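Local coordinates for transcriptional regulator, Crp/Fnr family (Eubacterium rectale ATCC 33656, PDB 3DV8), which probably regulates transcription as a dimer, binding DNA through a helix-turn-helix domain coupled to a cyclic-nucleotide-binding-type effector domain, at residues Phe8-Asp13 / Ala122-Glu127; Tyr58-Ser61 / Arg65-Thr68; Ser83-Ser88 / Ile110-Met115; Thr171-Ala176 / Ser181-Ile186. All blocks are in the same frame, centred on the assembly; numbering follows the deposited sequence.

Contact 1 (Phe8-Asp13 / Ala122-Glu127); sequences FPLWND and ANYTNE
Tyr-124 lays one face of its ring against Leu-10, whose CB stands 4.3 Å from the ring centroid and only 7° off the ring normal, a CH-pi contact over the middle of the ring. The two methyls carry the leucine on toward the root of the tyrosine: CD1 comes within 3.8 Å of Tyr-124 CB, while CD2 lies 3.8 Å from Tyr-124 CD2. A branched aliphatic chain suits this place because it can spread over both the ring and its stem. With CG anti to the backbone N (chi1 -177°), the tyrosine reaches out from helix 119-145 to meet the N-terminal loop. Pro-9 lies nearer the far end of the ring and crosses it at about a right angle, its CG 3.9 Å from Tyr-124 CZ; the compact pyrrolidine offers an apolar surface there without needing a polar partner. No hydrogen bond joins the two segments. Met-77 of strand 77-78 touches both Pro-9 and Tyr-124, and Tyr-111 of helix 108-117 touches both Leu-10 and Tyr-124. Elsewhere on helix 119-145, Ala-122 and Asn-126 meet the second subunit, so the N-terminal loop packs on a helix of the dimer interface.

Contact 2 (Tyr58-Ser61 / Arg65-Thr68); sequences YILS and REIT
Ser-61 and Arg-65 close the turn end of an antiparallel beta hairpin. The backbone N of Ser-61 gives a nearly straight bond to Arg-65 O (2.8 Å, 167°), in the carbonyl plane. Serine suits position 61 because its OG, set between the backbone N and the carbonyl carbon, accepts a second bond from Arg-65 N at 3.2 Å. Farther along, Ile-59 and Ile-67 form a hydrogen-bonded pair, but both bonds are weak: Ile-59 N to Ile-67 O is 3.3 Å and Ile-67 N to Ile-59 O is 3.4 Å.

The apolar contacts lie on both faces of the hairpin. On one, Ile-59 and Ile-67 run side by side, with Ile-59 CG1 3.8 Å from Ile-67 CG2. On the other, Leu-60 runs alongside the aliphatic stem of Glu-66, Leu-60 CD2 approaching Glu-66 CG.

Polar contact centres on the Glu-66 carboxylate. It is turned 40° from the plane of the Tyr-58 ring, with CD 3.5 Å from Tyr-58 CE2. OE1 forms a salt bridge with Arg-56, which makes a cation-pi contact with Tyr-58. With an alanine here instead of Glu-66, Arg-56 is likely to be left without its carboxylate mate and Leu-60 CD2 without the stem it lies against.

Strand 55-60 is flanked by strand 94-97 and edge strand 66-72. The isoleucines pack on Ile-140 and Met-144 in helix 119-145 of the second subunit, while Thr-68 bonds His-178 of helix 172-179.

Contact 3 (Ser83-Ser88 / Ile110-Met115); sequences SCIMRS and IYKGIM
Ile-85 is the residue through which a short 3-10 turn of the cyclic-nucleotide-binding-type domain, a cupin-like beta barrel, meets helix 108-117. The turn follows strand 77-78, and probably corresponds in position to the phosphate-binding cassette of relatives that bind cyclic nucleotides.

On the tightly packed side the end of the isoleucine turns inward to two buried residues one helical turn apart, Tyr-111 and Met-115. Its CD1 lies 4.1 Å from Tyr-111 CD2, approaching the ring obliquely, and it also meets the terminal methyl of Met-115, modelled as selenomethionine. That chain crosses the isoleucine at about a right angle, though the exact place of its CE is doubtful. The flexible methionine side chain can settle against a branched aliphatic neighbour here. Leu-47 of strand 46-50 touches both Ile-85 and Tyr-111, and the Tyr-111 hydroxyl bonds Thr-125 of helix 119-145, which satisfies a polar atom carried into the interior.

The other side is exposed. Here Lys-112 slides past Ile-85 in the opposite direction, offering only its methylenes: CB and CG each lie 4.1 Å from Ile-85 CB. A lysine fits this exposed position because its long stem can cover an apolar neighbour while the ammonium probably stays with solvent. No hydrogen bond crosses the contact. The disulfide of Cys-84 to Cys-44 ties the turn to another loop. Fully extended, the lysine passes the backbone of the turn at its far end, where Lys-112 CE comes 4.2 Å from Ile-85 O.

Contact 4 (Thr171-Ala176 / Ser181-Ile186); sequences THETIA and SHREVI
The backbone N of Ser-181 donates to Ala-176 O across 3.0 Å, with an N-H...O angle of 158° and the donor tilted 16° from the carbonyl plane. This bond spans the turn of a helix-turn-helix motif, where helix 172-179 gives way to helix 183-195, the latter in the place of the DNA-recognition helix of Crp-type regulators.

Behind the turn, the helices meet through aliphatic groups. Ile-186 sends its two branches to different partners: CG1 sits 3.6 Å from Ala-176 CB, while CG2, anti to the backbone N, lies 3.7 Å from Ile-175 CG2 and also faces the His-172 carbonyl. The small alanine lets the second helix come close, and the beta-branched isoleucines fill the angle between the helices. A serine in place of Ile-186 would probably open a gap against Ile-175 and Ala-176 and weaken the hold between the two helices.

Toward the surface, Arg-183 runs its aliphatic stem beside its neighbours, CG reaching 3.7 Å from His-172 CB. Glu-173 lies alongside, pointing the same way, yet the charged ends do not join: OE2 is 4.7 Å from Arg-183 NE. The guanidinium instead pairs with Glu-184 in its own helix, NH2 to OE1 at 3.4 Å. His-172 ND1 is hydrogen-bonded to Thr-187 OG1, a further link between the helices. At the start of the first helix, Thr-171 is the N-cap residue, and its OG1 shares a hydrogen bond of 2.7 Å with Thr-174 OG1.

How the contacts relate
Contacts 2 and 3 follow one another along the chain inside the loop closed by contact 1, and contact 4 comes last, in the helix-turn-helix domain. Contacts 1 and 3 are neighbours, their centres about 14 Å apart; they touch through the consecutive helices 108-117 and 119-145. Contact 2 lies at the other end of the effector domain, its centre about 13 Å from that of contact 4, and Arg-65 packs on Ser-181 where the two domains meet. Contacts 1 and 4 are about 38 Å apart between centres. Contacts 1, 2 and 3 all reach the second subunit and so lie along the dimer interface, whereas contact 4 touches no other chain of the assembly.

Contact 1 (Phe8-Asp13 / Ala122-Glu127)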
loop_
_atom_site.group_PDB
_atom_site.type_symbol
_atom_site.label_atom_id
_atom_site.label_comp_id
_atom_site.label_asym_id
_atom_site.label_seq_id
_atom_site.Cartn_x
_atom_site.Cartn_y
_atom_site.Cartn_z
ATOM N N PHE A 8 -8.824 -17.943 15.745
ATOM C CA PHE A 8 -7.948 -16.865 16.206
ATOM C C PHE A 8 -6.600 -17.517 16.593
ATOM O O PHE A 8 -6.498 -18.111 17.677
ATOM C CB PHE A 8 -8.655 -16.176 17.388
ATOM C CG PHE A 8 -7.967 -14.943 17.914
ATOM C CD1 PHE A 8 -7.733 -13.846 17.086
ATOM C CD2 PHE A 8 -7.639 -14.838 19.266
ATOM C CE1 PHE A 8 -7.120 -12.682 17.586
ATOM C CE2 PHE A 8 -7.034 -13.684 19.778
ATOM C CZ PHE A 8 -6.778 -12.598 18.934
ATOM N N PRO A 9 -5.569 -17.425 15.709
ATOM C CA PRO A 9 -4.268 -18.090 15.959
ATOM C C PRO A 9 -3.421 -17.478 17.089
ATOM O O PRO A 9 -2.541 -18.155 17.627
ATOM C CB PRO A 9 -3.552 -17.984 14.604
ATOM C CG PRO A 9 -4.080 -16.759 14.013
ATOM C CD PRO A 9 -5.519 -16.639 14.461
ATOM N N LEU A 10 -3.693 -16.219 17.429
ATOM C CA LEU A 10 -3.047 -15.521 18.554
ATOM C C LEU A 10 -3.500 -16.048 19.944
ATOM O O LEU A 10 -2.817 -15.801 20.938
ATOM C CB LEU A 10 -3.348 -14.020 18.436
ATOM C CG LEU A 10 -2.753 -12.996 19.397
ATOM C CD1 LEU A 10 -1.222 -13.028 19.391
ATOM C CD2 LEU A 10 -3.289 -11.624 18.998
ATOM N N TRP A 11 -4.635 -16.762 19.993
ATOM C CA TRP A 11 -5.229 -17.319 21.228
ATOM C C TRP A 11 -4.283 -18.130 22.117
ATOM O O TRP A 11 -4.298 -17.962 23.342
ATOM C CB TRP A 11 -6.453 -18.192 20.892
ATOM C CG TRP A 11 -7.237 -18.624 22.099
ATOM C CD1 TRP A 11 -7.118 -19.810 22.780
ATOM C CD2 TRP A 11 -8.246 -17.870 22.779
ATOM N NE1 TRP A 11 -7.999 -19.844 23.836
ATOM C CE2 TRP A 11 -8.706 -18.669 23.860
ATOM C CE3 TRP A 11 -8.812 -16.598 22.583
ATOM C CZ2 TRP A 11 -9.712 -18.236 24.741
ATOM C CZ3 TRP A 11 -9.811 -16.164 23.456
ATOM C CH2 TRP A 11 -10.252 -16.985 24.523
ATOM N N ASN A 12 -3.496 -19.016 21.506
ATOM C CA ASN A 12 -2.515 -19.843 22.249
ATOM C C ASN A 12 -1.384 -19.008 22.848
ATOM O O ASN A 12 -0.804 -19.404 23.852
ATOM C CB ASN A 12 -1.930 -20.943 21.364
ATOM C CG ASN A 12 -2.967 -21.955 20.945
ATOM O OD1 ASN A 12 -3.372 -22.001 19.781
ATOM N ND2 ASN A 12 -3.442 -22.742 21.902
ATOM N N ASP A 13 -1.086 -17.866 22.220
ATOM C CA ASP A 13 -0.078 -16.915 22.698
ATOM C C ASP A 13 -0.609 -15.980 23.818
ATOM O O ASP A 13 0.200 -15.425 24.568
ATOM C CB ASP A 13 0.492 -16.094 21.525
ATOM C CG ASP A 13 1.161 -16.969 20.451
ATOM O OD1 ASP A 13 1.993 -17.838 20.810
ATOM O OD2 ASP A 13 0.865 -16.766 19.245
ATOM N N ALA A 122 1.297 -7.120 19.836
ATOM C CA ALA A 122 1.840 -5.996 19.048
ATOM C C ALA A 122 2.489 -6.488 17.746
ATOM O O ALA A 122 2.198 -5.960 16.674
ATOM C CB ALA A 122 2.842 -5.220 19.853
ATOM N N ASN A 123 3.364 -7.488 17.865
ATOM C CA ASN A 123 4.024 -8.121 16.709
ATOM C C ASN A 123 3.040 -8.856 15.802
ATOM O O ASN A 123 3.226 -8.880 14.594
ATOM C CB ASN A 123 5.160 -9.083 17.128
ATOM C CG ASN A 123 6.415 -8.352 17.607
ATOM O OD1 ASN A 123 6.342 -7.292 18.218
ATOM N ND2 ASN A 123 7.576 -8.936 17.335
ATOM N N TYR A 124 2.008 -9.464 16.381
ATOM C CA TYR A 124 0.982 -10.121 15.581
ATOM C C TYR A 124 0.232 -9.087 14.698
ATOM O O TYR A 124 -0.051 -9.363 13.529
ATOM C CB TYR A 124 0.012 -10.926 16.457
ATOM C CG TYR A 124 -0.995 -11.667 15.614
ATOM C CD1 TYR A 124 -0.644 -12.876 14.980
ATOM C CD2 TYR A 124 -2.281 -11.142 15.400
ATOM C CE1 TYR A 124 -1.559 -13.555 14.167
ATOM C CE2 TYR A 124 -3.195 -11.806 14.593
ATOM C CZ TYR A 124 -2.828 -13.014 13.983
ATOM O OH TYR A 124 -3.735 -13.668 13.191
ATOM N N THR A 125 -0.072 -7.918 15.266
ATOM C CA THR A 125 -0.734 -6.842 14.525
ATOM C C THR A 125 0.156 -6.317 13.378
ATOM O O THR A 125 -0.378 -5.946 12.325
ATOM C CB THR A 125 -1.206 -5.706 15.458
ATOM O OG1 THR A 125 -1.983 -6.264 16.524
ATOM C CG2 THR A 125 -2.057 -4.703 14.714
ATOM N N ASN A 126 1.485 -6.296 13.583
ATOM C CA ASN A 126 2.472 -5.951 12.524
ATOM C C ASN A 126 2.362 -6.902 11.356
ATOM O O ASN A 126 2.282 -6.469 10.207
ATOM C CB ASN A 126 3.934 -6.014 13.020
ATOM C CG ASN A 126 4.346 -4.791 13.790
ATOM O OD1 ASN A 126 4.504 -3.723 13.208
ATOM N ND2 ASN A 126 4.571 -4.937 15.095
ATOM N N GLU A 127 2.372 -8.199 11.674
ATOM C CA GLU A 127 2.246 -9.266 10.668
ATOM C C GLU A 127 0.909 -9.188 9.918
ATOM O O GLU A 127 0.854 -9.472 8.722
ATOM C CB GLU A 127 2.463 -10.667 11.279
ATOM C CG GLU A 127 3.857 -10.914 11.944
ATOM C CD GLU A 127 5.092 -10.624 11.056
ATOM O OE1 GLU A 127 4.998 -10.725 9.811
ATOM O OE2 GLU A 127 6.179 -10.316 11.624
#

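Contact 2 (Tyr58-Ser61 / Arg65-Thr68)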
loop_
_atom_site.group_PDB
_atom_site.type_symbol
_atom_site.label_atom_id
_atom_site.label_comp_id
_atom_site.label_asym_id
_atom_site.label_seq_id
_atom_site.Cartn_x
_atom_site.Cartn_y
_atom_site.Cartn_z
ATOM N N TYR A 58 -12.379 -1.591 0.163
ATOM C CA TYR A 58 -12.224 -0.739 -1.012
ATOM C C TYR A 58 -12.145 0.745 -0.657
ATOM O O TYR A 58 -12.363 1.149 0.503
ATOM C CB TYR A 58 -13.366 -1.003 -2.005
ATOM C CG TYR A 58 -14.780 -0.622 -1.564
ATOM C CD1 TYR A 58 -15.474 -1.376 -0.600
ATOM C CD2 TYR A 58 -15.457 0.448 -2.169
ATOM C CE1 TYR A 58 -16.793 -1.045 -0.217
ATOM C CE2 TYR A 58 -16.764 0.789 -1.794
ATOM C CZ TYR A 58 -17.430 0.035 -0.821
ATOM O OH TYR A 58 -18.711 0.379 -0.462
ATOM N N ILE A 59 -11.798 1.540 -1.666
ATOM C CA ILE A 59 -11.714 2.985 -1.528
ATOM C C ILE A 59 -12.626 3.620 -2.565
ATOM O O ILE A 59 -12.852 3.048 -3.623
ATOM C CB ILE A 59 -10.250 3.508 -1.581
ATOM C CG1 ILE A 59 -9.548 3.178 -2.913
ATOM C CG2 ILE A 59 -9.473 2.937 -0.394
ATOM C CD1 ILE A 59 -8.156 3.777 -3.030
ATOM N N LEU A 60 -13.153 4.790 -2.221
ATOM C CA LEU A 60 -14.075 5.553 -3.046
ATOM C C LEU A 60 -13.471 6.911 -3.369
ATOM O O LEU A 60 -12.957 7.579 -2.471
ATOM C CB LEU A 60 -15.404 5.764 -2.291
ATOM C CG LEU A 60 -16.529 4.737 -2.442
ATOM C CD1 LEU A 60 -17.462 4.782 -1.248
ATOM C CD2 LEU A 60 -17.301 4.983 -3.741
ATOM N N SER A 61 -13.540 7.318 -4.636
ATOM C CA SER A 61 -13.133 8.667 -5.026
ATOM C C SER A 61 -14.295 9.579 -4.637
ATOM O O SER A 61 -15.435 9.113 -4.434
ATOM C CB SER A 61 -12.859 8.800 -6.538
ATOM O OG SER A 61 -14.032 9.006 -7.318
ATOM N N ARG A 65 -16.151 6.699 -7.804
ATOM C CA ARG A 65 -15.376 5.633 -8.477
ATOM C C ARG A 65 -14.795 4.747 -7.386
ATOM O O ARG A 65 -14.457 5.246 -6.312
ATOM C CB ARG A 65 -14.226 6.224 -9.276
ATOM C CG ARG A 65 -14.636 7.167 -10.401
ATOM C CD ARG A 65 -15.197 6.446 -11.623
ATOM N NE ARG A 65 -14.241 5.462 -12.123
ATOM C CZ ARG A 65 -13.086 5.736 -12.749
ATOM N NH1 ARG A 65 -12.678 6.990 -13.004
ATOM N NH2 ARG A 65 -12.314 4.726 -13.136
ATOM N N GLU A 66 -14.656 3.454 -7.663
ATOM C CA GLU A 66 -14.176 2.487 -6.674
ATOM C C GLU A 66 -13.106 1.549 -7.211
ATOM O O GLU A 66 -13.093 1.270 -8.398
ATOM C CB GLU A 66 -15.348 1.597 -6.214
ATOM C CG GLU A 66 -16.453 2.288 -5.439
ATOM C CD GLU A 66 -17.639 1.370 -5.097
ATOM O OE1 GLU A 66 -17.522 0.148 -5.183
ATOM O OE2 GLU A 66 -18.712 1.877 -4.735
ATOM N N ILE A 67 -12.245 1.049 -6.319
ATOM C CA ILE A 67 -11.285 -0.037 -6.620
ATOM C C ILE A 67 -11.112 -0.892 -5.346
ATOM O O ILE A 67 -10.927 -0.342 -4.264
ATOM C CB ILE A 67 -9.918 0.458 -7.211
ATOM C CG1 ILE A 67 -9.060 -0.736 -7.669
ATOM C CG2 ILE A 67 -9.148 1.322 -6.230
ATOM C CD1 ILE A 67 -7.769 -0.354 -8.404
ATOM N N THR A 68 -11.206 -2.220 -5.480
ATOM C CA THR A 68 -11.022 -3.160 -4.361
ATOM C C THR A 68 -9.534 -3.263 -3.995
ATOM O O THR A 68 -8.698 -3.519 -4.863
ATOM C CB THR A 68 -11.531 -4.594 -4.710
ATOM O OG1 THR A 68 -12.928 -4.541 -5.018
ATOM C CG2 THR A 68 -11.302 -5.590 -3.563
HETATM O O HOH W 1 -20.084 1.772 -2.592
#

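Contact 3 (Ser83-Ser88 / Ile110-Met115)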
loop_
_atom_site.group_PDB
_atom_site.type_symbol
_atom_site.label_atom_id
_atom_site.label_comp_id
_atom_site.label_asym_id
_atom_site.label_seq_id
_atom_site.Cartn_x
_atom_site.Cartn_y
_atom_site.Cartn_z
ATOM N N SER A 83 -9.023 0.989 12.531
ATOM C CA SER A 83 -7.946 1.955 12.114
ATOM C C SER A 83 -7.614 3.093 13.099
ATOM O O SER A 83 -6.459 3.530 13.187
ATOM C CB SER A 83 -8.257 2.594 10.740
ATOM O OG SER A 83 -8.120 1.677 9.672
ATOM N N CYS A 84 -8.630 3.567 13.814
ATOM C CA CYS A 84 -8.480 4.640 14.803
ATOM C C CYS A 84 -7.548 4.297 15.983
ATOM O O CYS A 84 -7.067 5.211 16.647
ATOM C CB CYS A 84 -9.852 5.064 15.345
ATOM S SG CYS A 84 -10.574 3.904 16.560
ATOM N N ILE A 85 -7.308 3.004 16.253
ATOM C CA ILE A 85 -6.370 2.586 17.314
ATOM C C ILE A 85 -4.887 2.832 16.936
ATOM O O ILE A 85 -4.023 2.614 17.779
ATOM C CB ILE A 85 -6.594 1.094 17.819
ATOM C CG1 ILE A 85 -5.994 0.040 16.862
ATOM C CG2 ILE A 85 -8.065 0.850 18.156
ATOM C CD1 ILE A 85 -6.462 -1.388 17.107
HETATM N N MSE A 86 -4.605 3.234 15.684
HETATM C CA MSE A 86 -3.261 3.593 15.206
HETATM C C MSE A 86 -3.294 4.970 14.557
HETATM O O MSE A 86 -3.831 5.123 13.461
HETATM C CB MSE A 86 -2.778 2.557 14.202
HETATM C CG MSE A 86 -2.461 1.223 14.846
HETATM SE SE MSE A 86 -2.875 -0.266 13.673
HETATM C CE MSE A 86 -4.869 -0.103 13.401
ATOM N N ARG A 87 -2.717 5.959 15.247
ATOM C CA ARG A 87 -2.648 7.348 14.769
ATOM C C ARG A 87 -2.022 7.483 13.369
ATOM O O ARG A 87 -2.492 8.281 12.565
ATOM C CB ARG A 87 -1.886 8.230 15.772
ATOM N N SER A 88 -1.005 6.672 13.073
ATOM C CA SER A 88 -0.310 6.725 11.774
ATOM C C SER A 88 -1.071 6.191 10.545
ATOM O O SER A 88 -0.560 6.354 9.434
ATOM C CB SER A 88 1.065 6.062 11.869
ATOM O OG SER A 88 1.832 6.695 12.876
ATOM N N ILE A 110 -10.419 -2.429 23.760
ATOM C CA ILE A 110 -9.943 -3.668 24.383
ATOM C C ILE A 110 -8.703 -4.205 23.691
ATOM O O ILE A 110 -7.724 -4.551 24.362
ATOM C CB ILE A 110 -11.056 -4.745 24.387
ATOM C CG1 ILE A 110 -12.112 -4.355 25.421
ATOM C CG2 ILE A 110 -10.508 -6.136 24.706
ATOM C CD1 ILE A 110 -13.364 -5.102 25.285
ATOM N N TYR A 111 -8.753 -4.281 22.362
ATOM C CA TYR A 111 -7.621 -4.778 21.568
ATOM C C TYR A 111 -6.400 -3.841 21.705
ATOM O O TYR A 111 -5.283 -4.324 21.920
ATOM C CB TYR A 111 -8.019 -5.008 20.100
ATOM C CG TYR A 111 -6.982 -5.800 19.340
ATOM C CD1 TYR A 111 -6.985 -7.202 19.349
ATOM C CD2 TYR A 111 -5.986 -5.156 18.640
ATOM C CE1 TYR A 111 -6.010 -7.941 18.651
ATOM C CE2 TYR A 111 -4.995 -5.872 17.941
ATOM C CZ TYR A 111 -5.014 -7.266 17.949
ATOM O OH TYR A 111 -4.050 -7.969 17.262
ATOM N N LYS A 112 -6.649 -2.525 21.620
ATOM C CA LYS A 112 -5.636 -1.457 21.819
ATOM C C LYS A 112 -4.928 -1.584 23.174
ATOM O O LYS A 112 -3.707 -1.460 23.239
ATOM C CB LYS A 112 -6.289 -0.065 21.725
ATOM C CG LYS A 112 -5.322 1.117 21.679
ATOM C CD LYS A 112 -6.077 2.420 21.802
ATOM C CE LYS A 112 -5.141 3.598 21.676
ATOM N NZ LYS A 112 -5.808 4.851 22.133
ATOM N N GLY A 113 -5.712 -1.822 24.232
ATOM C CA GLY A 113 -5.211 -2.004 25.604
ATOM C C GLY A 113 -4.254 -3.178 25.753
ATOM O O GLY A 113 -3.195 -3.022 26.343
ATOM N N ILE A 114 -4.640 -4.339 25.213
ATOM C CA ILE A 114 -3.815 -5.569 25.201
ATOM C C ILE A 114 -2.520 -5.362 24.391
ATOM O O ILE A 114 -1.446 -5.836 24.771
ATOM C CB ILE A 114 -4.614 -6.790 24.612
ATOM C CG1 ILE A 114 -5.761 -7.198 25.552
ATOM C CG2 ILE A 114 -3.711 -8.011 24.384
ATOM C CD1 ILE A 114 -6.668 -8.281 25.006
HETATM N N MSE A 115 -2.656 -4.638 23.285
HETATM C CA MSE A 115 -1.554 -4.326 22.352
HETATM C C MSE A 115 -0.467 -3.427 22.991
HETATM O O MSE A 115 0.725 -3.575 22.689
HETATM C CB MSE A 115 -2.151 -3.651 21.114
HETATM C CG MSE A 115 -1.384 -3.774 19.838
HETATM SE SE MSE A 115 -2.237 -2.725 18.403
HETATM C CE MSE A 115 -3.906 -2.709 18.853
#

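Contact 4 (Thr171-Ala176 / Ser181-Ile186)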
loop_
_atom_site.group_PDB
_atom_site.type_symbol
_atom_site.label_atom_id
_atom_site.label_comp_id
_atom_site.label_asym_id
_atom_site.label_seq_id
_atom_site.Cartn_x
_atom_site.Cartn_y
_atom_site.Cartn_z
ATOM N N THR A 171 -22.916 -7.622 -12.454
ATOM C CA THR A 171 -23.078 -6.513 -13.374
ATOM C C THR A 171 -21.714 -6.029 -13.825
ATOM O O THR A 171 -20.680 -6.309 -13.198
ATOM C CB THR A 171 -23.793 -5.322 -12.706
ATOM O OG1 THR A 171 -22.975 -4.823 -11.631
ATOM C CG2 THR A 171 -25.201 -5.725 -12.192
ATOM N N HIS A 172 -21.743 -5.244 -14.890
ATOM C CA HIS A 172 -20.544 -4.635 -15.447
ATOM C C HIS A 172 -20.025 -3.545 -14.489
ATOM O O HIS A 172 -18.812 -3.325 -14.424
ATOM C CB HIS A 172 -20.845 -4.101 -16.843
ATOM C CG HIS A 172 -21.186 -5.175 -17.834
ATOM N ND1 HIS A 172 -21.142 -4.967 -19.195
ATOM C CD2 HIS A 172 -21.507 -6.482 -17.664
ATOM C CE1 HIS A 172 -21.471 -6.084 -19.819
ATOM N NE2 HIS A 172 -21.695 -7.019 -18.912
ATOM N N GLU A 173 -20.946 -2.908 -13.745
ATOM C CA GLU A 173 -20.635 -1.910 -12.702
ATOM C C GLU A 173 -19.768 -2.522 -11.584
ATOM O O GLU A 173 -18.797 -1.905 -11.165
ATOM C CB GLU A 173 -21.908 -1.301 -12.043
ATOM C CG GLU A 173 -22.819 -0.359 -12.889
ATOM C CD GLU A 173 -23.801 -1.071 -13.837
ATOM O OE1 GLU A 173 -23.599 -2.263 -14.145
ATOM O OE2 GLU A 173 -24.768 -0.426 -14.305
ATOM N N THR A 174 -20.132 -3.717 -11.109
ATOM C CA THR A 174 -19.393 -4.427 -10.033
ATOM C C THR A 174 -17.948 -4.723 -10.451
ATOM O O THR A 174 -17.030 -4.555 -9.644
ATOM C CB THR A 174 -20.072 -5.784 -9.614
ATOM O OG1 THR A 174 -21.481 -5.600 -9.457
ATOM C CG2 THR A 174 -19.477 -6.320 -8.311
ATOM N N ILE A 175 -17.762 -5.156 -11.703
ATOM C CA ILE A 175 -16.426 -5.448 -12.259
ATOM C C ILE A 175 -15.645 -4.117 -12.321
ATOM O O ILE A 175 -14.525 -4.055 -11.815
ATOM C CB ILE A 175 -16.475 -6.167 -13.656
ATOM C CG1 ILE A 175 -17.232 -7.507 -13.566
ATOM C CG2 ILE A 175 -15.056 -6.398 -14.205
ATOM C CD1 ILE A 175 -17.575 -8.123 -14.899
ATOM N N ALA A 176 -16.258 -3.071 -12.889
ATOM C CA ALA A 176 -15.671 -1.709 -12.933
ATOM C C ALA A 176 -15.272 -1.203 -11.540
ATOM O O ALA A 176 -14.204 -0.629 -11.380
ATOM C CB ALA A 176 -16.630 -0.712 -13.594
ATOM N N SER A 181 -12.232 0.980 -12.875
ATOM C CA SER A 181 -12.562 1.347 -14.258
ATOM C C SER A 181 -13.997 1.900 -14.333
ATOM O O SER A 181 -14.644 2.086 -13.294
ATOM C CB SER A 181 -12.395 0.124 -15.162
ATOM O OG SER A 181 -12.492 0.494 -16.527
ATOM N N HIS A 182 -14.450 2.229 -15.547
ATOM C CA HIS A 182 -15.828 2.701 -15.801
ATOM C C HIS A 182 -16.604 1.565 -16.468
ATOM O O HIS A 182 -16.021 0.800 -17.230
ATOM C CB HIS A 182 -15.828 3.964 -16.674
ATOM C CG HIS A 182 -17.182 4.588 -16.864
ATOM N ND1 HIS A 182 -17.928 4.420 -18.014
ATOM C CD2 HIS A 182 -17.913 5.395 -16.057
ATOM C CE1 HIS A 182 -19.064 5.087 -17.900
ATOM N NE2 HIS A 182 -19.078 5.689 -16.723
ATOM N N ARG A 183 -17.907 1.469 -16.171
ATOM C CA ARG A 183 -18.808 0.416 -16.700
ATOM C C ARG A 183 -18.725 0.240 -18.230
ATOM O O ARG A 183 -18.628 -0.892 -18.727
ATOM C CB ARG A 183 -20.270 0.721 -16.339
ATOM C CG ARG A 183 -21.273 -0.412 -16.683
ATOM C CD ARG A 183 -22.653 0.108 -17.066
ATOM N NE ARG A 183 -22.592 0.906 -18.303
ATOM C CZ ARG A 183 -22.645 0.439 -19.561
ATOM N NH1 ARG A 183 -22.786 -0.863 -19.838
ATOM N NH2 ARG A 183 -22.566 1.301 -20.581
ATOM N N GLU A 184 -18.801 1.362 -18.944
ATOM C CA GLU A 184 -18.730 1.404 -20.409
ATOM C C GLU A 184 -17.445 0.744 -20.944
ATOM O O GLU A 184 -17.505 0.013 -21.934
ATOM C CB GLU A 184 -18.882 2.855 -20.908
ATOM C CG GLU A 184 -18.912 3.037 -22.431
ATOM C CD GLU A 184 -20.191 2.528 -23.110
ATOM O OE1 GLU A 184 -21.226 3.224 -23.004
ATOM O OE2 GLU A 184 -20.148 1.477 -23.805
ATOM N N VAL A 185 -16.310 0.991 -20.283
ATOM C CA VAL A 185 -15.015 0.380 -20.659
ATOM C C VAL A 185 -15.033 -1.137 -20.387
ATOM O O VAL A 185 -14.497 -1.910 -21.181
ATOM C CB VAL A 185 -13.797 1.042 -19.933
ATOM C CG1 VAL A 185 -12.494 0.428 -20.395
ATOM C CG2 VAL A 185 -13.750 2.532 -20.192
ATOM N N ILE A 186 -15.640 -1.545 -19.267
ATOM C CA ILE A 186 -15.778 -2.962 -18.906
ATOM C C ILE A 186 -16.686 -3.659 -19.931
ATOM O O ILE A 186 -16.324 -4.715 -20.440
ATOM C CB ILE A 186 -16.327 -3.178 -17.445
ATOM C CG1 ILE A 186 -15.377 -2.602 -16.386
ATOM C CG2 ILE A 186 -16.561 -4.665 -17.153
ATOM C CD1 ILE A 186 -13.987 -3.219 -16.339
#